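Inorganic pyrophosphatase (Thermus thermophilus, PDB 2PRD) probably catalyses the magnesium-dependent hydrolysis of inorganic pyrophosphate to two phosphate ions, working as a homohexamer. Local coordinates at residues G91-E96 against T153-R158; K11-V16 against E164-I169; V84-V89 against V109-R114; N2-P7 against Y32-G37; V22-G27 against V73-P78. All blocks are in the same frame, centred on the assembly; numbering follows the deposited sequence.

How the contacts relate
Contacts 1, 2, 3 and 5 all reach the curled sheet of this soluble pyrophosphatase. Strand 84-97 serves contacts 1 and 3, pairing with strand 150-156 in the first and receiving the loop after strand 101-109 in the second. In contact 2 the helix after strand 150-156 packs on the loop that leads into strand 15-22 and on its first residues. These three are partly buried, as is contact 4, where a tyrosine ring receives the N-terminal segment. Contact 5 lies at the surface. Chemistry follows place: backbone bonds dominate contact 1, apolar packing contact 2, waters join in at contact 3, and an arginine reaching carbonyls makes contact 5.

Contact 1. Residues G91-E96 against T153-R158; sequences GLLLME and TGWRDR
Leu93 CD1 sits over the centre of the six-membered ring of Trp155, 3.9 Å from its centroid and 14° off the normal, a CH-pi contact. On the other face of the sheet Leu94 CD1 lies over one face of the Arg156 guanidinium, offset toward its rim, 3.5 Å from CZ; the arginine chain, bent at chi2 (-70°), brings it across the leucine. Arg156 NH1 also bonds Trp155 O at 3.0 Å, helping fix the group's rotation. Behind these side chains lies an antiparallel strand pair: Leu92 and Arg156 exchange two backbone bonds, and Leu94 N reaches Gly154 O at 2.9 Å. At Leu94 the ladder swells into a classic beta bulge, since Thr153 N, 2.9 Å away, and Gly154 N, more weakly, both address Leu94 O. Gly154 suits its place, because its backbone angles would jam a CB against the preceding carbonyl O. Farther out, helix 126-138 packs on Leu93 and Trp155, and Asp157, the N-cap of helix 158-173, accepts from Ala160 N through OD1.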
# COMPACT_ATOMS: atom_id res chain seq x y z
N GLY A 91 -24.38 -14.04 -11.46
CA GLY A 91 -24.87 -13.28 -12.59
C GLY A 91 -24.01 -13.23 -13.83
O GLY A 91 -22.96 -13.85 -13.89
N LEU A 92 -24.44 -12.52 -14.89
CA LEU A 92 -23.70 -12.40 -16.14
C LEU A 92 -23.70 -10.92 -16.57
O LEU A 92 -24.67 -10.21 -16.35
CB LEU A 92 -24.39 -13.06 -17.36
CG LEU A 92 -24.24 -14.54 -17.57
CD1 LEU A 92 -24.91 -15.02 -18.87
CD2 LEU A 92 -22.77 -14.99 -17.55
N LEU A 93 -22.60 -10.58 -17.21
CA LEU A 93 -22.46 -9.27 -17.81
C LEU A 93 -22.31 -9.59 -19.31
O LEU A 93 -21.40 -10.29 -19.73
CB LEU A 93 -21.33 -8.40 -17.30
CG LEU A 93 -21.12 -7.05 -17.97
CD1 LEU A 93 -22.37 -6.20 -17.88
CD2 LEU A 93 -19.96 -6.31 -17.32
N LEU A 94 -23.28 -9.10 -20.06
CA LEU A 94 -23.28 -9.29 -21.53
C LEU A 94 -22.64 -8.06 -22.15
O LEU A 94 -22.98 -6.94 -21.72
CB LEU A 94 -24.71 -9.46 -22.02
CG LEU A 94 -25.50 -10.61 -21.40
CD1 LEU A 94 -26.89 -10.68 -21.97
CD2 LEU A 94 -24.77 -11.94 -21.55
N MET A 95 -21.78 -8.27 -23.13
CA MET A 95 -21.14 -7.15 -23.84
C MET A 95 -20.74 -7.54 -25.25
O MET A 95 -20.68 -8.74 -25.59
CB MET A 95 -19.97 -6.62 -23.00
CG MET A 95 -18.99 -7.66 -22.50
SD MET A 95 -17.58 -6.92 -21.60
CE MET A 95 -18.50 -5.82 -20.50
N GLU A 96 -20.51 -6.54 -26.07
CA GLU A 96 -20.08 -6.73 -27.47
C GLU A 96 -18.71 -6.02 -27.53
O GLU A 96 -18.68 -4.87 -27.08
CB GLU A 96 -20.95 -6.06 -28.50
CG GLU A 96 -22.44 -6.09 -28.38
CD GLU A 96 -23.13 -7.22 -29.11
OE1 GLU A 96 -22.84 -8.40 -28.82
OE2 GLU A 96 -23.98 -6.95 -30.00
N THR A 153 -24.17 -4.61 -23.07
CA THR A 153 -25.52 -5.00 -23.44
C THR A 153 -26.49 -5.12 -22.31
O THR A 153 -27.62 -4.64 -22.45
CB THR A 153 -25.36 -6.33 -24.23
OG1 THR A 153 -25.05 -5.95 -25.57
CG2 THR A 153 -26.60 -7.16 -24.06
N GLY A 154 -26.13 -5.69 -21.17
CA GLY A 154 -27.09 -5.81 -20.07
C GLY A 154 -26.59 -6.85 -19.07
O GLY A 154 -25.51 -7.37 -19.26
N TRP A 155 -27.39 -7.10 -18.05
CA TRP A 155 -27.06 -8.02 -16.98
C TRP A 155 -28.09 -9.16 -16.93
O TRP A 155 -29.25 -8.92 -17.27
CB TRP A 155 -27.08 -7.27 -15.68
CG TRP A 155 -26.10 -6.13 -15.52
CD1 TRP A 155 -26.24 -4.85 -15.94
CD2 TRP A 155 -24.86 -6.18 -14.81
NE1 TRP A 155 -25.15 -4.10 -15.56
CE2 TRP A 155 -24.29 -4.89 -14.84
CE3 TRP A 155 -24.18 -7.19 -14.12
CZ2 TRP A 155 -23.07 -4.57 -14.27
CZ3 TRP A 155 -22.96 -6.85 -13.51
CH2 TRP A 155 -22.42 -5.57 -13.62
N ARG A 156 -27.59 -10.29 -16.46
CA ARG A 156 -28.42 -11.49 -16.33
C ARG A 156 -28.24 -12.06 -14.94
O ARG A 156 -27.18 -11.90 -14.34
CB ARG A 156 -28.13 -12.54 -17.38
CG ARG A 156 -28.37 -12.16 -18.83
CD ARG A 156 -29.86 -12.02 -19.10
NE ARG A 156 -30.07 -11.55 -20.47
CZ ARG A 156 -30.22 -10.31 -20.88
NH1 ARG A 156 -30.21 -9.26 -20.05
NH2 ARG A 156 -30.40 -10.10 -22.18
N ASP A 157 -29.24 -12.80 -14.49
CA ASP A 157 -29.27 -13.34 -13.13
C ASP A 157 -28.58 -14.64 -12.95
O ASP A 157 -27.96 -15.12 -13.89
CB ASP A 157 -30.76 -13.39 -12.72
CG ASP A 157 -31.52 -14.51 -13.40
OD1 ASP A 157 -30.97 -15.10 -14.35
OD2 ASP A 157 -32.65 -14.78 -12.93
N ARG A 158 -28.56 -15.17 -11.73
CA ARG A 158 -27.87 -16.40 -11.46
C ARG A 158 -28.39 -17.54 -12.30
O ARG A 158 -27.59 -18.48 -12.56
CB ARG A 158 -27.94 -16.73 -9.95
CG ARG A 158 -27.16 -18.02 -9.66
CD ARG A 158 -27.66 -18.47 -8.25
NE ARG A 158 -29.10 -18.54 -8.36
CZ ARG A 158 -30.02 -18.35 -7.44
NH1 ARG A 158 -29.68 -18.05 -6.19
NH2 ARG A 158 -31.32 -18.45 -7.75

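Contact 2. Residues K11-V16 against E164-I169; sequences KAPEVV and EVRACI
The guanidinium of Arg166 has Pro13 CG over the centre of one face, 3.5 Å from CZ, while Glu14 OE2 approaches obliquely and stays 4.1 Å from NH2, beyond salt-bridge range. The carboxylate and guanidinium planes are 69° apart; at this distance the opposite charges probably attract only weakly. Arginine fits this exposed edge because its extended chain carries the flat end across to the proline, while the guanidinium stays polar at the exposed rim. A cis peptide bond precedes Pro13, whose ring also offers CB to Val165 CG1 at 3.9 Å. The C-terminal helix 158-173 packs here on the loop before strand 15-22 and, through Val16, on the sheet itself. Val165 presents CG1, anti to its own N (chi1 -178°), to both Pro13 and Val16, whose CG1 is likewise 3.9 Å away. Branched, apolar valines suit this buried seam. One helical turn on, Ile169 CD1 meets Ala12 CB at 4.3 Å, a looser touch near the surface.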
# COMPACT_ATOMS: atom_id res chain seq x y z
N LYS A 11 -18.54 -28.49 -7.13
CA LYS A 11 -19.77 -27.77 -6.81
C LYS A 11 -20.27 -26.95 -7.99
O LYS A 11 -21.15 -26.10 -7.86
CB LYS A 11 -19.52 -26.85 -5.59
CG LYS A 11 -19.01 -27.60 -4.36
CD LYS A 11 -18.62 -26.61 -3.27
CE LYS A 11 -17.33 -27.07 -2.59
NZ LYS A 11 -17.19 -26.53 -1.20
N ALA A 12 -19.63 -27.27 -9.11
CA ALA A 12 -19.94 -26.60 -10.37
C ALA A 12 -21.30 -27.13 -10.81
O ALA A 12 -21.61 -28.30 -10.57
CB ALA A 12 -18.90 -26.91 -11.44
N PRO A 13 -22.09 -26.31 -11.44
CA PRO A 13 -21.82 -24.93 -11.79
C PRO A 13 -22.10 -23.87 -10.76
O PRO A 13 -21.75 -22.71 -11.04
CB PRO A 13 -22.76 -24.77 -13.02
CG PRO A 13 -24.00 -25.50 -12.56
CD PRO A 13 -23.41 -26.78 -11.92
N GLU A 14 -22.68 -24.19 -9.63
CA GLU A 14 -23.02 -23.19 -8.61
C GLU A 14 -21.79 -22.50 -8.01
O GLU A 14 -21.86 -21.28 -7.75
CB GLU A 14 -23.86 -23.79 -7.50
CG GLU A 14 -25.28 -24.20 -7.82
CD GLU A 14 -25.50 -25.37 -8.75
OE1 GLU A 14 -24.63 -26.26 -8.91
OE2 GLU A 14 -26.61 -25.40 -9.37
N VAL A 15 -20.76 -23.28 -7.76
CA VAL A 15 -19.48 -22.82 -7.21
C VAL A 15 -18.40 -23.40 -8.11
O VAL A 15 -18.39 -24.59 -8.39
CB VAL A 15 -19.29 -23.17 -5.73
CG1 VAL A 15 -17.97 -22.59 -5.19
CG2 VAL A 15 -20.37 -22.52 -4.83
N VAL A 16 -17.59 -22.51 -8.70
CA VAL A 16 -16.56 -22.93 -9.65
C VAL A 16 -15.16 -22.48 -9.25
O VAL A 16 -15.00 -21.58 -8.44
CB VAL A 16 -16.89 -22.40 -11.05
CG1 VAL A 16 -18.22 -22.90 -11.64
CG2 VAL A 16 -16.92 -20.89 -11.08
N GLU A 164 -24.90 -20.74 -18.76
CA GLU A 164 -23.72 -20.45 -19.62
C GLU A 164 -22.53 -21.21 -19.07
O GLU A 164 -21.69 -21.75 -19.80
CB GLU A 164 -23.49 -18.95 -19.63
CG GLU A 164 -22.16 -18.51 -20.21
CD GLU A 164 -22.23 -18.38 -21.71
OE1 GLU A 164 -23.35 -18.54 -22.25
OE2 GLU A 164 -21.19 -18.11 -22.35
N VAL A 165 -22.47 -21.23 -17.73
CA VAL A 165 -21.34 -22.03 -17.15
C VAL A 165 -21.41 -23.45 -17.63
O VAL A 165 -20.43 -24.05 -18.12
CB VAL A 165 -21.40 -21.82 -15.66
CG1 VAL A 165 -20.24 -22.56 -15.01
CG2 VAL A 165 -21.33 -20.31 -15.35
N ARG A 166 -22.57 -24.09 -17.46
CA ARG A 166 -22.85 -25.46 -17.87
C ARG A 166 -22.51 -25.69 -19.35
O ARG A 166 -21.99 -26.74 -19.73
CB ARG A 166 -24.35 -25.76 -17.75
CG ARG A 166 -24.84 -26.27 -16.48
CD ARG A 166 -26.28 -26.79 -16.43
NE ARG A 166 -26.45 -27.37 -15.09
CZ ARG A 166 -26.92 -26.88 -13.97
NH1 ARG A 166 -27.39 -25.63 -13.90
NH2 ARG A 166 -26.93 -27.63 -12.85
N ALA A 167 -22.91 -24.74 -20.19
CA ALA A 167 -22.65 -24.85 -21.63
C ALA A 167 -21.18 -24.74 -21.96
O ALA A 167 -20.74 -25.47 -22.86
CB ALA A 167 -23.46 -23.88 -22.47
N CYS A 168 -20.40 -23.94 -21.28
CA CYS A 168 -18.96 -23.79 -21.59
C CYS A 168 -18.22 -24.97 -21.00
O CYS A 168 -17.11 -25.30 -21.46
CB CYS A 168 -18.45 -22.48 -21.01
SG CYS A 168 -19.31 -21.09 -21.84
N ILE A 169 -18.88 -25.57 -20.04
CA ILE A 169 -18.22 -26.77 -19.43
C ILE A 169 -18.34 -27.94 -20.42
O ILE A 169 -17.38 -28.67 -20.70
CB ILE A 169 -18.80 -27.12 -18.06
CG1 ILE A 169 -18.33 -26.16 -16.98
CG2 ILE A 169 -18.56 -28.56 -17.66
CD1 ILE A 169 -19.12 -26.24 -15.67

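Contact 3. Residues V84-V89 against V109-R114; sequences VVEVRV and VAEDQR
Val87 and Val109 form an antiparallel, non-hydrogen-bonded pair, their CA atoms 4.9 Å apart, where strand 101-109 ends beside strand 84-97 in the curled pyrophosphatase sheet. One direct backbone bond follows, Ala110 N to Glu86 O at 3.1 Å, with an angle of 166° at the hydrogen. Beyond it the chain turns away and water takes over: water 1 donates to Glu86 O and accepts from Glu111 N at 2.9 Å. The small side chain of Ala110 suits this close approach, because its CB points at the strand and comes within 3.4 Å of Glu86 O. Val85 CG2 meets Val109 CG2 at 4.3 Å, a buried apolar touch. Arg88 bends at chi3 (93°) and brings its guanidinium past Ala110; NH2 bonds Ile118 O, outside both segments. Farther along, Asp112 OD1 accepts from Arg114 N, an Asx turn, and from Arg114 NH1 in a salt bridge. Water 2 accepts from Arg88 NH2 at 3.1 Å and also lies at hydrogen-bonding distance, 3.0 Å, from Asp112 O.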
# COMPACT_ATOMS: atom_id res chain seq x y z
N VAL A 84 -5.84 -19.83 -7.32
CA VAL A 84 -7.13 -20.44 -7.63
C VAL A 84 -8.14 -20.16 -6.55
O VAL A 84 -7.79 -20.35 -5.37
CB VAL A 84 -6.96 -21.98 -7.77
CG1 VAL A 84 -8.33 -22.57 -8.06
CG2 VAL A 84 -6.03 -22.32 -8.94
N VAL A 85 -9.34 -19.70 -6.90
CA VAL A 85 -10.29 -19.44 -5.76
C VAL A 85 -11.62 -20.00 -6.15
O VAL A 85 -11.93 -20.06 -7.36
CB VAL A 85 -10.29 -17.94 -5.46
CG1 VAL A 85 -10.13 -17.11 -6.74
CG2 VAL A 85 -11.56 -17.43 -4.80
N GLU A 86 -12.39 -20.49 -5.23
CA GLU A 86 -13.75 -20.99 -5.45
C GLU A 86 -14.61 -19.71 -5.40
O GLU A 86 -14.58 -18.91 -4.46
CB GLU A 86 -14.18 -21.86 -4.28
CG GLU A 86 -13.46 -23.18 -4.34
CD GLU A 86 -13.49 -23.79 -2.93
OE1 GLU A 86 -12.60 -23.46 -2.10
OE2 GLU A 86 -14.44 -24.58 -2.72
N VAL A 87 -15.36 -19.65 -6.47
CA VAL A 87 -16.21 -18.49 -6.73
C VAL A 87 -17.65 -18.94 -6.85
O VAL A 87 -17.94 -19.87 -7.59
CB VAL A 87 -15.70 -17.88 -8.06
CG1 VAL A 87 -16.70 -16.86 -8.58
CG2 VAL A 87 -14.39 -17.14 -7.79
N ARG A 88 -18.52 -18.22 -6.16
CA ARG A 88 -19.95 -18.42 -6.27
C ARG A 88 -20.52 -17.53 -7.36
O ARG A 88 -20.52 -16.29 -7.32
CB ARG A 88 -20.61 -18.20 -4.91
CG ARG A 88 -22.13 -18.21 -4.95
CD ARG A 88 -22.76 -18.44 -3.58
NE ARG A 88 -22.99 -17.09 -3.04
CZ ARG A 88 -22.11 -16.80 -2.06
NH1 ARG A 88 -21.27 -17.77 -1.77
NH2 ARG A 88 -22.18 -15.64 -1.49
N VAL A 89 -21.13 -18.19 -8.38
CA VAL A 89 -21.77 -17.52 -9.53
C VAL A 89 -23.09 -16.86 -9.22
O VAL A 89 -24.08 -17.56 -8.90
CB VAL A 89 -22.00 -18.51 -10.71
CG1 VAL A 89 -22.46 -17.77 -11.95
CG2 VAL A 89 -20.69 -19.24 -10.99
N VAL A 109 -16.25 -14.23 -3.80
CA VAL A 109 -15.40 -15.22 -3.14
C VAL A 109 -16.34 -16.04 -2.26
O VAL A 109 -16.99 -15.48 -1.38
CB VAL A 109 -14.38 -14.44 -2.31
CG1 VAL A 109 -13.59 -15.28 -1.33
CG2 VAL A 109 -13.41 -13.79 -3.32
N ALA A 110 -16.39 -17.35 -2.51
CA ALA A 110 -17.27 -18.26 -1.84
C ALA A 110 -16.97 -18.43 -0.36
O ALA A 110 -17.87 -18.63 0.47
CB ALA A 110 -17.21 -19.63 -2.51
N GLU A 111 -15.70 -18.39 -0.02
CA GLU A 111 -15.29 -18.59 1.39
C GLU A 111 -15.00 -17.30 2.11
O GLU A 111 -13.96 -17.25 2.73
CB GLU A 111 -14.07 -19.52 1.44
CG GLU A 111 -14.35 -20.91 0.89
CD GLU A 111 -15.24 -21.72 1.80
OE1 GLU A 111 -15.25 -21.50 3.03
OE2 GLU A 111 -15.98 -22.61 1.32
N ASP A 112 -15.86 -16.31 2.04
CA ASP A 112 -15.67 -15.03 2.75
C ASP A 112 -17.07 -14.76 3.32
O ASP A 112 -17.94 -14.56 2.47
CB ASP A 112 -15.21 -13.92 1.85
CG ASP A 112 -14.97 -12.59 2.56
OD1 ASP A 112 -15.43 -12.43 3.69
OD2 ASP A 112 -14.42 -11.63 1.97
N GLN A 113 -17.21 -14.87 4.63
CA GLN A 113 -18.49 -14.63 5.30
C GLN A 113 -19.05 -13.24 5.11
O GLN A 113 -20.28 -13.06 5.24
CB GLN A 113 -18.37 -14.89 6.82
CG GLN A 113 -18.06 -16.38 7.02
CD GLN A 113 -18.02 -16.74 8.50
OE1 GLN A 113 -18.93 -16.29 9.19
NE2 GLN A 113 -17.05 -17.51 8.97
N ARG A 114 -18.19 -12.28 4.79
CA ARG A 114 -18.68 -10.91 4.56
C ARG A 114 -19.50 -10.84 3.30
O ARG A 114 -20.17 -9.78 3.11
CB ARG A 114 -17.50 -9.95 4.40
CG ARG A 114 -16.67 -9.74 5.65
CD ARG A 114 -15.43 -8.92 5.30
NE ARG A 114 -14.42 -9.10 6.33
CZ ARG A 114 -13.57 -10.09 6.48
NH1 ARG A 114 -13.41 -11.16 5.71
NH2 ARG A 114 -12.79 -9.97 7.56
O HOH W 1 -13.42 -18.97 -1.68
O HOH W 2 -19.57 -15.72 0.26

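Contact 4. Residues N2-P7 against Y32-G37; sequences NLKSLP and YDPDLG
Tyr32 and Leu3 meet face-on: Leu3 CB stands over the centre of the tyrosine ring, 4.0 Å from the centroid and 9° off the normal, in a CH-pi contact. The leucine branch continues across the same ring, Leu3 CD1 coming 3.7 Å from Tyr32 CE1. Tyr32 has CG anti to its backbone N (chi1 173°), which carries the ring from the end of strand 28-33 to the N-terminal segment. There the phenol oxygen takes a weak bond from Leu3 N, at 3.4 Å. Lys4 and Pro34 follow, with equal shares of the buried surface, and the lysine works with its carbons: Lys4 CG lies 3.8 Å from Tyr32 CD2, and Lys4 CD rests at 3.8 Å from Pro34 CG. Such a long aliphatic chain can pack against two rings at once. Pro34 is suited to its side of this pairing by its rigid, apolar ring. Asn2 OD1 lies near the plane of the Tyr32 ring, at its edge, 3.6 Å from Tyr32 CE2. The same OD1 accepts from Lys4 N at 3.3 Å, closing an Asx turn that opens the short 3-10 segment and probably helps to set Leu3 and Lys4 against the tyrosine. Phe57 of strand 54-57 packs on both Lys4 and Tyr32. With one weak polar bond between the segments, this contact probably depends chiefly on apolar packing, while Leu6 O and Pro7 O bond Ser60 and His17.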
# COMPACT_ATOMS: atom_id res chain seq x y z
N ASN A 2 -0.64 -26.05 -15.97
CA ASN A 2 -1.46 -25.61 -17.07
C ASN A 2 -2.83 -25.31 -16.39
O ASN A 2 -3.65 -26.19 -16.21
CB ASN A 2 -1.59 -26.42 -18.31
CG ASN A 2 -2.08 -25.57 -19.49
OD1 ASN A 2 -2.84 -24.61 -19.34
ND2 ASN A 2 -1.62 -25.91 -20.69
N LEU A 3 -2.84 -24.06 -15.95
CA LEU A 3 -3.97 -23.51 -15.21
C LEU A 3 -5.24 -23.59 -16.00
O LEU A 3 -6.31 -23.84 -15.40
CB LEU A 3 -3.56 -22.16 -14.63
CG LEU A 3 -2.22 -22.20 -13.84
CD1 LEU A 3 -1.89 -20.80 -13.36
CD2 LEU A 3 -2.29 -23.18 -12.72
N LYS A 4 -5.17 -23.54 -17.34
CA LYS A 4 -6.38 -23.60 -18.16
C LYS A 4 -7.09 -24.91 -18.14
O LYS A 4 -8.25 -24.96 -18.62
CB LYS A 4 -6.05 -23.19 -19.60
CG LYS A 4 -5.81 -21.66 -19.61
CD LYS A 4 -5.43 -21.26 -21.04
CE LYS A 4 -5.82 -22.43 -21.94
NZ LYS A 4 -6.55 -21.91 -23.15
N SER A 5 -6.42 -25.93 -17.65
CA SER A 5 -6.99 -27.28 -17.63
C SER A 5 -7.21 -27.85 -16.25
O SER A 5 -7.49 -29.06 -16.14
CB SER A 5 -6.22 -28.25 -18.52
OG SER A 5 -4.87 -28.37 -18.14
N LEU A 6 -7.11 -26.99 -15.24
CA LEU A 6 -7.43 -27.41 -13.87
C LEU A 6 -8.92 -27.78 -13.89
O LEU A 6 -9.64 -27.32 -14.78
CB LEU A 6 -7.29 -26.15 -13.01
CG LEU A 6 -5.83 -25.79 -12.68
CD1 LEU A 6 -5.85 -24.89 -11.45
CD2 LEU A 6 -5.07 -27.04 -12.35
N PRO A 7 -9.33 -28.58 -12.94
CA PRO A 7 -10.72 -29.01 -12.82
C PRO A 7 -11.57 -27.80 -12.48
O PRO A 7 -11.08 -26.95 -11.73
CB PRO A 7 -10.71 -29.99 -11.66
CG PRO A 7 -9.28 -30.35 -11.43
CD PRO A 7 -8.46 -29.17 -11.90
N TYR A 32 -2.76 -15.35 -18.21
CA TYR A 32 -2.02 -16.63 -18.15
C TYR A 32 -1.81 -17.08 -19.59
O TYR A 32 -2.75 -17.04 -20.38
CB TYR A 32 -2.81 -17.66 -17.38
CG TYR A 32 -2.14 -19.01 -17.46
CD1 TYR A 32 -1.02 -19.23 -16.67
CD2 TYR A 32 -2.59 -20.01 -18.32
CE1 TYR A 32 -0.36 -20.46 -16.72
CE2 TYR A 32 -1.94 -21.24 -18.38
CZ TYR A 32 -0.83 -21.44 -17.57
OH TYR A 32 -0.17 -22.65 -17.56
N ASP A 33 -0.59 -17.40 -19.89
CA ASP A 33 -0.10 -17.86 -21.16
C ASP A 33 0.27 -19.35 -21.12
O ASP A 33 1.37 -19.72 -20.69
CB ASP A 33 1.18 -17.07 -21.54
CG ASP A 33 1.49 -17.32 -23.02
OD1 ASP A 33 1.47 -18.50 -23.42
OD2 ASP A 33 1.72 -16.35 -23.77
N PRO A 34 -0.65 -20.18 -21.60
CA PRO A 34 -0.48 -21.62 -21.64
C PRO A 34 0.76 -22.07 -22.38
O PRO A 34 1.45 -23.00 -21.90
CB PRO A 34 -1.79 -22.12 -22.20
CG PRO A 34 -2.28 -20.95 -23.06
CD PRO A 34 -1.97 -19.76 -22.15
N ASP A 35 1.04 -21.38 -23.48
CA ASP A 35 2.20 -21.62 -24.33
C ASP A 35 3.51 -21.40 -23.59
O ASP A 35 4.41 -22.20 -23.78
CB ASP A 35 2.23 -20.73 -25.60
CG ASP A 35 1.21 -21.24 -26.62
OD1 ASP A 35 0.71 -22.36 -26.36
OD2 ASP A 35 0.90 -20.57 -27.63
N LEU A 36 3.58 -20.33 -22.79
CA LEU A 36 4.76 -20.02 -21.99
C LEU A 36 4.64 -20.71 -20.63
O LEU A 36 5.64 -20.89 -19.94
CB LEU A 36 4.88 -18.54 -21.72
CG LEU A 36 5.16 -17.54 -22.82
CD1 LEU A 36 5.23 -16.16 -22.15
CD2 LEU A 36 6.50 -17.84 -23.47
N GLY A 37 3.40 -21.00 -20.27
CA GLY A 37 3.08 -21.64 -18.99
C GLY A 37 3.37 -20.69 -17.85
O GLY A 37 3.86 -21.14 -16.80

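Contact 5. Residues V22-G27 against V73-P78; sequences VPRGSG and VLSTYP
A type II beta turn, Pro23 to Ser26, links strand 15-22 to strand 28-33, and its Arg24 reaches over to the segment that leaves strand 70-74. Arg24 NH2 donates to Ser75 O at 2.9 Å, approaching from above the carbonyl plane (55° out of it), and makes a weak bond with Thr76 O at 3.1 Å. One nitrogen thus gathers two successive carbonyls, which suits arginine, whose terminal nitrogen carries two N-H groups. CG stands anti to the backbone N (chi1 163°) and the chain bends at chi3, turning the group edge-on to these oxygens. Pro78 CG lies over one face, offset toward the rim, while Pro78 CB touches Arg24 O at 3.3 Å. Gly25 suits the turn, since its backbone angles would press a CB against the carbonyl before it. Ser75 OG bonds Asp54 OD1, and the other carboxylate oxygen of Asp54 receives Arg24 N. Asp54 begins strand 54-57, which pairs with both strand 15-22 and strand 70-74.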
# COMPACT_ATOMS: atom_id res chain seq x y z
N VAL A 22 -6.03 -10.80 -12.95
CA VAL A 22 -5.79 -9.40 -12.51
C VAL A 22 -6.41 -9.09 -11.20
O VAL A 22 -7.63 -9.20 -11.08
CB VAL A 22 -6.47 -8.47 -13.59
CG1 VAL A 22 -6.08 -6.99 -13.41
CG2 VAL A 22 -6.15 -8.83 -15.02
N PRO A 23 -5.61 -8.72 -10.17
CA PRO A 23 -6.18 -8.31 -8.90
C PRO A 23 -7.04 -7.04 -9.02
O PRO A 23 -6.90 -6.11 -9.84
CB PRO A 23 -4.93 -7.97 -8.08
CG PRO A 23 -3.82 -8.74 -8.70
CD PRO A 23 -4.13 -8.64 -10.20
N ARG A 24 -8.04 -6.98 -8.11
CA ARG A 24 -8.89 -5.80 -8.05
C ARG A 24 -8.01 -4.61 -7.70
O ARG A 24 -7.12 -4.76 -6.84
CB ARG A 24 -9.96 -6.00 -6.96
CG ARG A 24 -10.57 -4.62 -6.61
CD ARG A 24 -11.95 -4.76 -6.05
NE ARG A 24 -11.94 -5.44 -4.79
CZ ARG A 24 -11.43 -4.95 -3.66
NH1 ARG A 24 -10.90 -3.75 -3.60
NH2 ARG A 24 -11.50 -5.71 -2.59
N GLY A 25 -8.21 -3.45 -8.33
CA GLY A 25 -7.36 -2.32 -7.94
C GLY A 25 -6.09 -2.25 -8.73
O GLY A 25 -5.32 -1.30 -8.53
N SER A 26 -5.91 -3.18 -9.65
CA SER A 26 -4.72 -3.17 -10.50
C SER A 26 -4.95 -2.63 -11.88
O SER A 26 -6.03 -2.78 -12.51
CB SER A 26 -4.20 -4.64 -10.53
OG SER A 26 -3.07 -4.64 -11.41
N GLY A 27 -3.93 -1.95 -12.39
CA GLY A 27 -3.89 -1.35 -13.72
C GLY A 27 -2.95 -2.15 -14.62
O GLY A 27 -2.76 -1.82 -15.80
N VAL A 73 -14.73 -11.11 -10.07
CA VAL A 73 -15.07 -11.50 -8.70
C VAL A 73 -15.05 -10.32 -7.73
O VAL A 73 -14.13 -9.50 -7.75
CB VAL A 73 -14.03 -12.51 -8.20
CG1 VAL A 73 -14.35 -13.13 -6.85
CG2 VAL A 73 -13.83 -13.62 -9.23
N LEU A 74 -16.06 -10.30 -6.88
CA LEU A 74 -16.19 -9.27 -5.84
C LEU A 74 -15.44 -9.85 -4.66
O LEU A 74 -15.75 -11.00 -4.25
CB LEU A 74 -17.68 -9.08 -5.57
CG LEU A 74 -18.51 -8.69 -6.79
CD1 LEU A 74 -19.89 -8.20 -6.32
CD2 LEU A 74 -17.81 -7.60 -7.57
N SER A 75 -14.43 -9.17 -4.12
CA SER A 75 -13.66 -9.73 -3.01
C SER A 75 -13.52 -8.66 -1.92
O SER A 75 -13.70 -7.52 -2.32
CB SER A 75 -12.23 -10.06 -3.45
OG SER A 75 -11.78 -8.99 -4.29
N THR A 76 -13.22 -9.10 -0.72
CA THR A 76 -12.95 -8.18 0.39
C THR A 76 -11.54 -7.62 0.22
O THR A 76 -11.36 -6.39 0.39
CB THR A 76 -13.01 -8.84 1.79
OG1 THR A 76 -14.40 -9.25 1.93
CG2 THR A 76 -12.79 -7.82 2.89
N TYR A 77 -10.61 -8.44 -0.14
CA TYR A 77 -9.19 -8.06 -0.36
C TYR A 77 -8.77 -8.57 -1.73
O TYR A 77 -9.13 -9.71 -2.07
CB TYR A 77 -8.30 -8.69 0.71
CG TYR A 77 -8.71 -8.57 2.15
CD1 TYR A 77 -8.83 -7.31 2.75
CD2 TYR A 77 -8.90 -9.69 2.97
CE1 TYR A 77 -9.18 -7.16 4.08
CE2 TYR A 77 -9.27 -9.53 4.28
CZ TYR A 77 -9.39 -8.28 4.83
OH TYR A 77 -9.72 -8.14 6.16
N PRO A 78 -8.06 -7.73 -2.48
CA PRO A 78 -7.63 -8.12 -3.85
C PRO A 78 -6.82 -9.39 -3.77
O PRO A 78 -6.08 -9.61 -2.78
CB PRO A 78 -6.82 -6.92 -4.33
CG PRO A 78 -7.31 -5.77 -3.47
CD PRO A 78 -7.59 -6.40 -2.09